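Local coordinates for Baccell_00875 (Bacteroides cellulosilyticus DSM 14838, PDB 5NO8), which probably acts as a polysaccharide lyase that removes the L-rhamnose caps attached to glucuronic acid on complex arabinogalactan proteins, at residues A[340-345]-A[403-408]; A[647-652]-A[681-686]. All blocks are in the same frame, centred on the assembly; numbering follows the deposited sequence.

Contact 1 (A[340-345]-A[403-408]); sequences DLIRKR and VKQYLL
R343, which faces Q405 with its backbone, turns its charged end back along its own helix, where NH1 forms a salt bridge with D340 OD1 at 3.2 Å. This pairing, one turn apart, draws the guanidinium away from 403-408. What R343 offers across the contact is therefore its stem: Q405 NE2 lies 4.0 Å from R343 CA, a van der Waals approach rather than a bond. CG of R343 is anti to the backbone N (chi1 -178°), and a bend further out, at chi3, takes the tip round toward D340.

The other half of the contact belongs to I342, and it illustrates how an amide can serve as a packing surface. Methyl CG2 of I342 stands 3.6 Å from Q405 OE1 and 3.9 Å from CD, with NE2 of Q405 only slightly farther off at 4.1 Å. The methyl thus lies over one face of the carboxamide, nearer its oxygen end. Q405 reaches this place because its chain, extended at first, bends at chi2 (70°). No hydrogen bond joins the two segments, and they bury just 97 Å² between them. The nearest CA atoms, those of R343 and Q405, remain 7.9 Å apart, and the Q405 amide, with the I342 methyl against it, occupies the space between the helices here.

This is helix-helix packing in the helix-rich C-terminal part of the chain, and a third helix, 682-692, touches both partners. I342 rests on its Y687 and K404 on its L688, while K404 NZ donates hydrogen bonds to the carbonyl of V685 and to the terminal carboxylate of L694, the last residue. Q405 also touches L414 of helix 412-429, while V403 and Y406 pack on V464 of helix 448-465.

Contact 2 (A[647-652]-A[681-686]); sequences CLFFED and DWALVY
F649 docks from a loop on the N-terminal turn of the last helix, 682-692, its ring met on a face and along its edge. CG of F649 stands beside the backbone N, opposite the carbonyl carbon (chi1 -56°), pointing the ring at the helix start. Over the face comes L684: its CG lies 3.8 Å from the ring centroid, 20° off the normal, a CH-pi contact. The isopropyl group lies nearly flat there, CD1 above the ring 3.7 Å from F649 CE1, CD2 nearer the rim, 4.0 Å from CE2. At the edge, in the ring plane, D681 OD1 approaches F649 CE1 to 3.2 Å, the carboxylate tilted 33° from the ring; the oxygen lies nearly in line with the C-H of CE1, whose partial positive charge probably favours the approach. A683 CB touches the edge at CE2 (4.1 Å).

Farther out, a salt bridge to R345 holds D681 OD1, while D681 O accepts from L684 N and V685 N, tying the D681 backbone to the turn that presents A683 and L684. With F649 cut back to alanine, a gap would probably open beneath L684, and D681 OD1 lose its aromatic edge.

Beside F649, which also packs on A655, L648 is backbone hydrogen-bonded with S656. Helix 338-352 touches the ring through L341 and R345, whereas helix 396-409 supplies M398 against D681 and L401 against L684.

Overall arrangement
Helix 338-352 gives contact 1 its first segment and helix 396-409 its second, while helix 682-692 gives contact 2 its second. The centres are 10 Å apart, and the contacts follow one another in sequence, contact 1 closing long before contact 2 opens. Two salt bridges join them directly: R345 NE to D681 OD1 at 2.8 Å and K344 NZ to E651 OE1 at 2.9 Å. Between these, L341 CD1 packs on the backbone oxygens of F649 and F650. The C-terminal helix and the loop before strand 659-660 are thereby tied to the helix that follows the strand-rich N-terminal half, so parts far apart in sequence meet within the helix-rich C-terminal region.

Contact 1 (A[340-345]-A[403-408])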
# COMPACT_ATOMS: atom_id res chain seq x y z
N ASP A 340 0.89 -19.85 15.32
CA ASP A 340 1.90 -20.73 14.74
C ASP A 340 2.66 -20.02 13.61
O ASP A 340 3.85 -20.29 13.41
CB ASP A 340 1.29 -22.02 14.14
CG ASP A 340 0.79 -23.02 15.20
OD1 ASP A 340 1.09 -22.85 16.40
OD2 ASP A 340 0.09 -23.99 14.79
N LEU A 341 1.96 -19.18 12.84
CA LEU A 341 2.61 -18.41 11.76
C LEU A 341 3.76 -17.57 12.35
O LEU A 341 4.86 -17.59 11.83
CB LEU A 341 1.61 -17.52 11.01
CG LEU A 341 2.11 -16.91 9.69
CD1 LEU A 341 2.48 -18.00 8.68
CD2 LEU A 341 1.07 -15.99 9.06
N ILE A 342 3.47 -16.87 13.44
CA ILE A 342 4.44 -15.99 14.07
C ILE A 342 5.57 -16.81 14.70
O ILE A 342 6.71 -16.45 14.56
CB ILE A 342 3.76 -15.07 15.09
CG1 ILE A 342 2.76 -14.15 14.38
CG2 ILE A 342 4.81 -14.27 15.87
CD1 ILE A 342 1.99 -13.25 15.32
N ARG A 343 5.23 -17.91 15.37
CA ARG A 343 6.22 -18.80 15.95
C ARG A 343 7.17 -19.32 14.89
O ARG A 343 8.38 -19.28 15.09
CB ARG A 343 5.54 -20.00 16.61
CG ARG A 343 6.53 -20.95 17.27
CD ARG A 343 5.94 -22.31 17.46
NE ARG A 343 6.26 -23.13 16.31
CZ ARG A 343 5.40 -23.82 15.58
NH1 ARG A 343 4.08 -23.82 15.83
NH2 ARG A 343 5.88 -24.52 14.57
N LYS A 344 6.63 -19.74 13.75
CA LYS A 344 7.47 -20.27 12.70
C LYS A 344 8.39 -19.18 12.13
O LYS A 344 9.53 -19.45 11.83
CB LYS A 344 6.63 -20.90 11.60
CG LYS A 344 6.04 -22.24 12.06
CD LYS A 344 5.35 -22.98 10.95
CE LYS A 344 4.01 -22.38 10.59
NZ LYS A 344 3.27 -23.35 9.72
N ARG A 345 7.87 -17.97 11.99
CA ARG A 345 8.68 -16.87 11.47
C ARG A 345 9.85 -16.54 12.41
O ARG A 345 10.98 -16.40 11.99
CB ARG A 345 7.84 -15.61 11.25
CG ARG A 345 8.64 -14.39 10.78
CD ARG A 345 9.39 -14.72 9.52
NE ARG A 345 10.32 -13.68 9.12
CZ ARG A 345 11.39 -13.90 8.39
NH1 ARG A 345 11.70 -15.11 7.89
NH2 ARG A 345 12.19 -12.88 8.14
N VAL A 403 12.22 -9.89 20.53
CA VAL A 403 11.92 -9.47 21.91
C VAL A 403 10.44 -9.62 22.25
O VAL A 403 10.10 -10.15 23.30
CB VAL A 403 12.30 -8.00 22.21
CG1 VAL A 403 11.88 -7.64 23.64
CG2 VAL A 403 13.78 -7.79 22.03
N LYS A 404 9.56 -9.12 21.38
CA LYS A 404 8.14 -9.16 21.69
C LYS A 404 7.70 -10.63 21.82
O LYS A 404 6.96 -10.96 22.73
CB LYS A 404 7.30 -8.40 20.67
CG LYS A 404 7.53 -6.91 20.76
CD LYS A 404 6.56 -6.12 19.92
CE LYS A 404 6.89 -4.64 19.98
NZ LYS A 404 5.78 -3.85 19.41
N GLN A 405 8.19 -11.48 20.93
CA GLN A 405 7.85 -12.90 20.98
C GLN A 405 8.46 -13.57 22.24
O GLN A 405 7.83 -14.41 22.87
CB GLN A 405 8.29 -13.63 19.72
CG GLN A 405 7.77 -15.07 19.62
CD GLN A 405 6.27 -15.23 19.37
OE1 GLN A 405 5.48 -14.29 19.44
NE2 GLN A 405 5.87 -16.46 19.12
N TYR A 406 9.65 -13.16 22.62
CA TYR A 406 10.23 -13.60 23.89
C TYR A 406 9.35 -13.23 25.07
O TYR A 406 9.12 -14.05 25.98
CB TYR A 406 11.66 -13.05 24.07
CG TYR A 406 12.15 -13.43 25.44
CD1 TYR A 406 12.66 -14.70 25.67
CD2 TYR A 406 11.98 -12.58 26.51
CE1 TYR A 406 13.05 -15.10 26.95
CE2 TYR A 406 12.36 -12.95 27.79
CZ TYR A 406 12.90 -14.21 28.01
OH TYR A 406 13.27 -14.60 29.28
N LEU A 407 8.83 -12.01 25.08
CA LEU A 407 8.02 -11.57 26.22
C LEU A 407 6.74 -12.41 26.37
O LEU A 407 6.23 -12.55 27.49
CB LEU A 407 7.69 -10.08 26.13
CG LEU A 407 8.90 -9.14 26.24
CD1 LEU A 407 8.45 -7.71 25.96
CD2 LEU A 407 9.54 -9.26 27.61
N LEU A 408 6.26 -12.98 25.26
CA LEU A 408 5.08 -13.84 25.27
C LEU A 408 5.41 -15.27 25.62
O LEU A 408 4.68 -15.90 26.40
CB LEU A 408 4.39 -13.78 23.89
CG LEU A 408 3.72 -12.45 23.61
CD1 LEU A 408 3.38 -12.35 22.13
CD2 LEU A 408 2.45 -12.30 24.44

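Contact 2 (A[647-652]-A[681-686])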
# COMPACT_ATOMS: atom_id res chain seq x y z
N CYS A 647 -0.03 -11.81 5.07
CA CYS A 647 0.29 -12.49 3.82
C CYS A 647 1.77 -12.45 3.45
O CYS A 647 2.20 -13.25 2.63
CB CYS A 647 -0.56 -11.97 2.68
SG CYS A 647 -0.16 -10.27 2.22
N LEU A 648 2.56 -11.60 4.10
CA LEU A 648 4.00 -11.51 3.84
C LEU A 648 4.81 -12.63 4.50
O LEU A 648 6.01 -12.70 4.32
CB LEU A 648 4.52 -10.16 4.31
CG LEU A 648 3.93 -8.93 3.63
CD1 LEU A 648 4.25 -7.70 4.47
CD2 LEU A 648 4.42 -8.78 2.20
N PHE A 649 4.14 -13.48 5.29
CA PHE A 649 4.78 -14.52 6.10
C PHE A 649 4.18 -15.86 5.69
O PHE A 649 2.95 -15.99 5.60
CB PHE A 649 4.52 -14.22 7.58
CG PHE A 649 5.00 -12.86 7.96
CD1 PHE A 649 6.34 -12.65 8.26
CD2 PHE A 649 4.14 -11.77 7.92
CE1 PHE A 649 6.81 -11.37 8.51
CE2 PHE A 649 4.61 -10.49 8.19
CZ PHE A 649 5.95 -10.30 8.48
N PHE A 650 5.06 -16.81 5.42
CA PHE A 650 4.68 -18.09 4.87
C PHE A 650 4.76 -19.21 5.90
O PHE A 650 5.42 -19.08 6.95
CB PHE A 650 5.56 -18.37 3.64
CG PHE A 650 5.61 -17.20 2.67
CD1 PHE A 650 4.43 -16.63 2.19
CD2 PHE A 650 6.81 -16.61 2.34
CE1 PHE A 650 4.46 -15.53 1.35
CE2 PHE A 650 6.86 -15.52 1.49
CZ PHE A 650 5.67 -14.97 1.00
N GLU A 651 4.12 -20.33 5.58
CA GLU A 651 3.92 -21.41 6.55
C GLU A 651 5.19 -22.20 6.85
O GLU A 651 5.17 -23.03 7.74
CB GLU A 651 2.83 -22.38 6.10
CG GLU A 651 1.45 -21.75 5.95
CD GLU A 651 0.74 -21.45 7.25
OE1 GLU A 651 1.19 -21.93 8.33
OE2 GLU A 651 -0.30 -20.73 7.17
N ASP A 652 6.26 -21.98 6.09
CA ASP A 652 7.57 -22.54 6.43
C ASP A 652 8.46 -21.58 7.19
O ASP A 652 9.64 -21.87 7.35
CB ASP A 652 8.27 -23.06 5.16
CG ASP A 652 8.43 -21.98 4.07
OD1 ASP A 652 7.97 -20.82 4.26
OD2 ASP A 652 8.98 -22.31 3.00
N ASP A 681 9.65 -7.71 8.86
CA ASP A 681 9.29 -8.22 10.19
C ASP A 681 8.72 -7.14 11.10
O ASP A 681 8.01 -7.44 12.05
CB ASP A 681 10.45 -8.99 10.78
CG ASP A 681 10.73 -10.24 9.98
OD1 ASP A 681 9.77 -11.01 9.72
OD2 ASP A 681 11.87 -10.45 9.53
N TRP A 682 8.95 -5.86 10.76
CA TRP A 682 8.17 -4.79 11.39
C TRP A 682 6.64 -4.98 11.34
O TRP A 682 5.93 -4.51 12.21
CB TRP A 682 8.52 -3.40 10.78
CG TRP A 682 9.87 -2.92 11.14
CD1 TRP A 682 10.95 -2.87 10.33
CD2 TRP A 682 10.30 -2.43 12.42
NE1 TRP A 682 12.04 -2.37 11.01
CE2 TRP A 682 11.67 -2.10 12.30
CE3 TRP A 682 9.67 -2.27 13.65
CZ2 TRP A 682 12.42 -1.61 13.38
CZ3 TRP A 682 10.42 -1.78 14.74
CH2 TRP A 682 11.78 -1.43 14.57
N ALA A 683 6.12 -5.64 10.30
CA ALA A 683 4.68 -5.87 10.28
C ALA A 683 4.24 -6.68 11.49
O ALA A 683 3.16 -6.43 12.01
CB ALA A 683 4.25 -6.51 8.97
N LEU A 684 5.05 -7.63 11.92
CA LEU A 684 4.70 -8.44 13.09
C LEU A 684 4.97 -7.69 14.40
O LEU A 684 4.26 -7.85 15.37
CB LEU A 684 5.41 -9.78 13.05
CG LEU A 684 4.99 -10.72 11.93
CD1 LEU A 684 5.81 -12.01 12.02
CD2 LEU A 684 3.49 -10.99 11.95
N VAL A 685 5.98 -6.82 14.39
CA VAL A 685 6.15 -5.89 15.52
C VAL A 685 4.88 -5.10 15.77
O VAL A 685 4.42 -4.97 16.91
CB VAL A 685 7.35 -4.94 15.28
CG1 VAL A 685 7.41 -3.84 16.35
CG2 VAL A 685 8.66 -5.70 15.21
N TYR A 686 4.28 -4.57 14.70
CA TYR A 686 3.07 -3.81 14.85
C TYR A 686 1.82 -4.66 15.05
O TYR A 686 0.87 -4.23 15.73
CB TYR A 686 2.95 -2.80 13.70
CG TYR A 686 3.89 -1.64 13.93
CD1 TYR A 686 3.69 -0.76 14.98
CD2 TYR A 686 5.03 -1.51 13.18
CE1 TYR A 686 4.56 0.29 15.21
CE2 TYR A 686 5.92 -0.46 13.40
CZ TYR A 686 5.66 0.44 14.41
OH TYR A 686 6.53 1.48 14.62